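Local coordinates for centrosomal protein 43 (Homo sapiens, PDB 2D68) that is required for anchoring microtubules to the centrosome and for forming cilia, and pairs as a homodimer through the N-terminal domain seen here, at residues A22-E27 / P73-V78; D17-A22 / Q49-R54. All blocks are in the same frame, centred on the assembly; numbering follows the deposited sequence.

In the fold
Both contacts are built on helix 16-31 of this all-helical, LisH-type dimerisation domain, and they share Ala22. Contact 1 sets the middle of that helix against the start of the segment 73-78 in the buried interior; contact 2 ties its earlier turns to the loop between helices 35-45 and 54-61, nearer the surface. Their centres lie about 9 Å apart. They touch directly: Glu27 OE2 forms a salt bridge with Arg54 NH1 at 2.9 Å, and Ser23 OG packs 3.3 Å from Leu51 CB. Each contact also reaches the second subunit: Leu24 packs on Ile79 of that chain, and Ala22 on Phe28 of it.

Contact 1: residues A22-E27 / P73-V78; sequences ASLVAE and PLLLEV
Glu27 and Leu24 of helix 16-31 meet residues 73-75 inside the all-helical dimerisation domain, the two short axes 9.8 Å apart and inclined at 123°. The polar part centres on one carboxylate oxygen. Leu74 N donates to Glu27 OE1 over 2.8 Å, nearly straight at 168°, reaching the syn side of the oxygen from somewhat out of the carboxylate plane. With chi1 at -164°, Glu27 CG lies anti to the backbone N, and a bend at chi2 turns the carboxylate toward the backbone of Pro73 and Leu74, where the N-H groups of Leu74 and, through a water, Leu75 would probably favour a negative charge. The salt bridge of OE2 with Arg54 holds the other end of the carboxylate. The apolar part is leucine on leucine: Leu24 CB rests 3.8 Å from Leu75 CG, while its CD2 touches Leu74 CD2 at 3.9 Å. Leu57 of helix 54-61 touches both Leu24 and Leu74, and Leu75 of the second subunit packs on Val25, so the dimer interface lies alongside. The water completes the joint, giving protons to Glu27 OE1 at 2.7 Å and to Leu24 O, and accepting one from Leu75 N at 3.0 Å.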
loop_
_atom_site.group_PDB
_atom_site.type_symbol
_atom_site.label_atom_id
_atom_site.label_comp_id
_atom_site.label_asym_id
_atom_site.label_seq_id
_atom_site.Cartn_x
_atom_site.Cartn_y
_atom_site.Cartn_z
ATOM N N ALA B 22 5.581 -2.825 2.448
ATOM C CA ALA B 22 5.551 -1.587 3.237
ATOM C C ALA B 22 6.130 -0.397 2.470
ATOM O O ALA B 22 5.576 0.700 2.512
ATOM C CB ALA B 22 6.257 -1.764 4.577
ATOM N N SER B 23 7.216 -0.635 1.740
ATOM C CA SER B 23 7.798 0.406 0.886
ATOM C C SER B 23 6.801 0.896 -0.175
ATOM O O SER B 23 6.715 2.098 -0.444
ATOM C CB SER B 23 9.076 -0.119 0.215
ATOM O OG SER B 23 10.059 -0.467 1.171
ATOM N N LEU B 24 6.028 -0.025 -0.753
ATOM C CA LEU B 24 4.999 0.370 -1.733
ATOM C C LEU B 24 3.902 1.220 -1.099
ATOM O O LEU B 24 3.390 2.167 -1.727
ATOM C CB LEU B 24 4.386 -0.858 -2.411
ATOM C CG LEU B 24 5.277 -1.550 -3.440
ATOM C CD1 LEU B 24 4.755 -2.962 -3.698
ATOM C CD2 LEU B 24 5.387 -0.749 -4.749
ATOM N N VAL B 25 3.518 0.885 0.129
ATOM C CA VAL B 25 2.550 1.705 0.866
ATOM C C VAL B 25 3.105 3.118 1.122
ATOM O O VAL B 25 2.428 4.113 0.821
ATOM C CB VAL B 25 2.125 1.006 2.169
ATOM C CG1 VAL B 25 1.213 1.930 3.030
ATOM C CG2 VAL B 25 1.369 -0.283 1.845
ATOM N N ALA B 26 4.338 3.214 1.618
ATOM C CA ALA B 26 4.964 4.530 1.822
ATOM C C ALA B 26 5.046 5.326 0.512
ATOM O O ALA B 26 4.799 6.540 0.509
ATOM C CB ALA B 26 6.332 4.380 2.472
ATOM N N GLU B 27 5.343 4.642 -0.602
ATOM C CA GLU B 27 5.452 5.331 -1.887
ATOM C C GLU B 27 4.100 5.873 -2.326
ATOM O O GLU B 27 4.030 6.945 -2.897
ATOM C CB GLU B 27 6.068 4.434 -2.969
ATOM C CG GLU B 27 6.558 5.234 -4.216
ATOM C CD GLU B 27 5.488 5.451 -5.291
ATOM O OE1 GLU B 27 4.576 4.615 -5.427
ATOM O OE2 GLU B 27 5.579 6.459 -6.017
ATOM N N PRO B 73 0.971 6.113 -8.669
ATOM C CA PRO B 73 1.841 5.469 -7.685
ATOM C C PRO B 73 2.233 4.096 -8.228
ATOM O O PRO B 73 1.553 3.554 -9.111
ATOM C CB PRO B 73 0.941 5.333 -6.441
ATOM C CG PRO B 73 -0.455 5.213 -7.052
ATOM C CD PRO B 73 -0.424 6.189 -8.219
ATOM N N LEU B 74 3.327 3.539 -7.736
ATOM C CA LEU B 74 3.773 2.264 -8.264
ATOM C C LEU B 74 2.733 1.153 -8.032
ATOM O O LEU B 74 2.581 0.255 -8.862
ATOM C CB LEU B 74 5.144 1.911 -7.683
ATOM C CG LEU B 74 5.999 1.024 -8.562
ATOM C CD1 LEU B 74 6.325 1.720 -9.884
ATOM C CD2 LEU B 74 7.284 0.688 -7.796
ATOM N N LEU B 75 2.014 1.207 -6.908
ATOM C CA LEU B 75 0.964 0.212 -6.635
ATOM C C LEU B 75 -0.114 0.202 -7.706
ATOM O O LEU B 75 -0.768 -0.812 -7.932
ATOM C CB LEU B 75 0.326 0.449 -5.264
ATOM C CG LEU B 75 1.059 -0.161 -4.079
ATOM C CD1 LEU B 75 0.453 0.299 -2.755
ATOM C CD2 LEU B 75 1.064 -1.704 -4.167
ATOM N N LEU B 76 -0.320 1.337 -8.380
ATOM C CA LEU B 76 -1.272 1.320 -9.496
ATOM C C LEU B 76 -0.828 0.325 -10.580
ATOM O O LEU B 76 -1.651 -0.434 -11.126
ATOM C CB LEU B 76 -1.451 2.721 -10.080
ATOM C CG LEU B 76 -2.447 2.722 -11.249
ATOM C CD1 LEU B 76 -3.812 2.263 -10.841
ATOM C CD2 LEU B 76 -2.505 4.112 -11.876
ATOM N N GLU B 77 0.465 0.324 -10.897
ATOM C CA GLU B 77 0.985 -0.566 -11.929
ATOM C C GLU B 77 0.951 -2.018 -11.468
ATOM O O GLU B 77 0.608 -2.938 -12.236
ATOM C CB GLU B 77 2.410 -0.158 -12.307
ATOM C CG GLU B 77 2.936 -0.914 -13.519
ATOM C CD GLU B 77 2.269 -0.547 -14.850
ATOM O OE1 GLU B 77 1.220 0.125 -14.897
ATOM O OE2 GLU B 77 2.825 -0.957 -15.882
ATOM N N VAL B 78 1.276 -2.217 -10.202
ATOM C CA VAL B 78 1.183 -3.554 -9.609
ATOM C C VAL B 78 -0.246 -4.075 -9.752
ATOM O O VAL B 78 -0.475 -5.192 -10.236
ATOM C CB VAL B 78 1.648 -3.553 -8.136
ATOM C CG1 VAL B 78 1.389 -4.917 -7.524
ATOM C CG2 VAL B 78 3.141 -3.213 -8.057
HETATM O O HOH W 1 2.743 2.799 -4.487
#

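Contact 2: residues D17-A22 / Q49-R54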
loop_
_atom_site.group_PDB
_atom_site.type_symbol
_atom_site.label_atom_id
_atom_site.label_comp_id
_atom_site.label_asym_id
_atom_site.label_seq_id
_atom_site.Cartn_x
_atom_site.Cartn_y
_atom_site.Cartn_z
ATOM N N ASP B 17 9.707 -9.740 1.109
ATOM C CA ASP B 17 8.391 -9.396 0.561
ATOM C C ASP B 17 7.698 -8.342 1.418
ATOM O O ASP B 17 7.061 -7.418 0.897
ATOM C CB ASP B 17 7.498 -10.631 0.422
ATOM C CG ASP B 17 7.922 -11.537 -0.717
ATOM O OD1 ASP B 17 8.801 -11.140 -1.504
ATOM O OD2 ASP B 17 7.372 -12.657 -0.822
ATOM N N GLY B 18 7.833 -8.471 2.732
ATOM C CA GLY B 18 7.179 -7.541 3.655
ATOM C C GLY B 18 7.734 -6.135 3.545
ATOM O O GLY B 18 6.984 -5.131 3.549
ATOM N N ARG B 19 9.054 -6.043 3.456
ATOM C CA ARG B 19 9.664 -4.747 3.296
ATOM C C ARG B 19 9.232 -4.116 1.964
ATOM O O ARG B 19 8.999 -2.899 1.892
ATOM C CB ARG B 19 11.188 -4.842 3.425
ATOM C CG ARG B 19 11.801 -3.514 3.756
ATOM C CD ARG B 19 13.280 -3.609 4.068
ATOM N NE ARG B 19 13.819 -2.260 4.046
ATOM C CZ ARG B 19 13.862 -1.455 5.099
ATOM N NH1 ARG B 19 13.421 -1.873 6.286
ATOM N NH2 ARG B 19 14.366 -0.235 4.963
ATOM N N LEU B 20 9.104 -4.934 0.916
ATOM C CA LEU B 20 8.616 -4.433 -0.374
ATOM C C LEU B 20 7.168 -3.926 -0.269
ATOM O O LEU B 20 6.852 -2.836 -0.747
ATOM C CB LEU B 20 8.744 -5.524 -1.442
ATOM C CG LEU B 20 8.276 -5.193 -2.838
ATOM C CD1 LEU B 20 8.894 -3.886 -3.354
ATOM C CD2 LEU B 20 8.622 -6.369 -3.755
ATOM N N VAL B 21 6.298 -4.710 0.363
ATOM C CA VAL B 21 4.909 -4.264 0.604
ATOM C C VAL B 21 4.875 -2.908 1.322
ATOM O O VAL B 21 4.216 -1.942 0.863
ATOM C CB VAL B 21 4.128 -5.308 1.434
ATOM C CG1 VAL B 21 2.786 -4.746 1.874
ATOM C CG2 VAL B 21 3.899 -6.566 0.598
ATOM N N ALA B 22 5.581 -2.825 2.448
ATOM C CA ALA B 22 5.551 -1.587 3.237
ATOM C C ALA B 22 6.130 -0.397 2.470
ATOM O O ALA B 22 5.576 0.700 2.512
ATOM C CB ALA B 22 6.257 -1.764 4.577
ATOM N N GLN B 49 13.848 6.385 9.193
ATOM C CA GLN B 49 14.906 6.507 8.171
ATOM C C GLN B 49 14.368 6.339 6.744
ATOM O O GLN B 49 15.083 6.573 5.770
ATOM C CB GLN B 49 16.020 5.495 8.460
ATOM C CG GLN B 49 16.729 5.758 9.804
ATOM C CD GLN B 49 17.389 7.138 9.845
ATOM O OE1 GLN B 49 16.769 8.130 10.240
ATOM N NE2 GLN B 49 18.635 7.201 9.424
ATOM N N GLY B 50 13.106 5.949 6.627
ATOM C CA GLY B 50 12.485 5.790 5.313
ATOM C C GLY B 50 12.721 4.418 4.733
ATOM O O GLY B 50 13.779 3.801 4.909
ATOM N N LEU B 51 11.700 3.922 4.048
ATOM C CA LEU B 51 11.806 2.647 3.347
ATOM C C LEU B 51 12.432 2.860 1.962
ATOM O O LEU B 51 12.875 3.971 1.637
ATOM C CB LEU B 51 10.429 1.994 3.276
ATOM C CG LEU B 51 9.884 1.593 4.661
ATOM C CD1 LEU B 51 8.360 1.395 4.649
ATOM C CD2 LEU B 51 10.605 0.348 5.173
ATOM N N GLU B 52 12.493 1.799 1.155
ATOM C CA GLU B 52 13.124 1.919 -0.172
ATOM C C GLU B 52 12.364 2.834 -1.115
ATOM O O GLU B 52 11.140 2.897 -1.083
ATOM C CB GLU B 52 13.345 0.543 -0.805
ATOM C CG GLU B 52 14.574 -0.193 -0.245
ATOM C CD GLU B 52 14.417 -0.534 1.220
ATOM O OE1 GLU B 52 13.468 -1.270 1.554
ATOM O OE2 GLU B 52 15.230 -0.051 2.042
ATOM N N GLY B 53 13.102 3.555 -1.950
ATOM C CA GLY B 53 12.487 4.533 -2.855
ATOM C C GLY B 53 11.759 3.922 -4.035
ATOM O O GLY B 53 12.011 2.778 -4.416
ATOM N N ARG B 54 10.886 4.717 -4.639
ATOM C CA ARG B 54 10.127 4.292 -5.812
ATOM C C ARG B 54 10.944 3.549 -6.886
ATOM O O ARG B 54 10.528 2.485 -7.344
ATOM C CB ARG B 54 9.455 5.498 -6.456
ATOM C CG ARG B 54 8.635 5.140 -7.687
ATOM C CD ARG B 54 8.042 6.357 -8.316
ATOM N NE ARG B 54 7.409 5.990 -9.579
ATOM C CZ ARG B 54 6.104 6.051 -9.823
ATOM N NH1 ARG B 54 5.254 6.458 -8.883
ATOM N NH2 ARG B 54 5.659 5.690 -11.028
HETATM O O HOH W 2 14.886 1.922 6.750
#
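Arg19 reaches Glu52 by placing CG anti to the backbone N (chi1 -160°) and running extended from CG to NE, while Glu52 bends back at chi2 to present its carboxylate. This bidentate, side-on salt bridge fastens helix 16-31, within the LisH motif, to the loop leading into helix 54-61. Arg19 NE meets Glu52 OE1 at 2.7 Å, tilted 27° from the guanidinium plane, whereas NH2 meets OE2 at 3.1 Å within that plane, on the oxygen's syn lone pair. The two flat groups are twisted 38° against each other rather than coplanar. Leu51 packs over a face of the guanidinium: its CD2 sits offset toward the rim, 3.7 Å from Arg19 CZ, and its other branch, CD1, lies 3.8 Å from Ala22 CB. A leucine in place of Arg19 would probably leave the Glu52 carboxylate without its charged mate and let it turn more freely. Nearby, Ser23 OG accepts a weak hydrogen bond from Glu52 N, a second tie between loop and helix. A water at the guanidinium edge links the loop backbone, accepting from Arg19 NH2 at 2.8 Å and donating to Gly50 O at 2.9 Å.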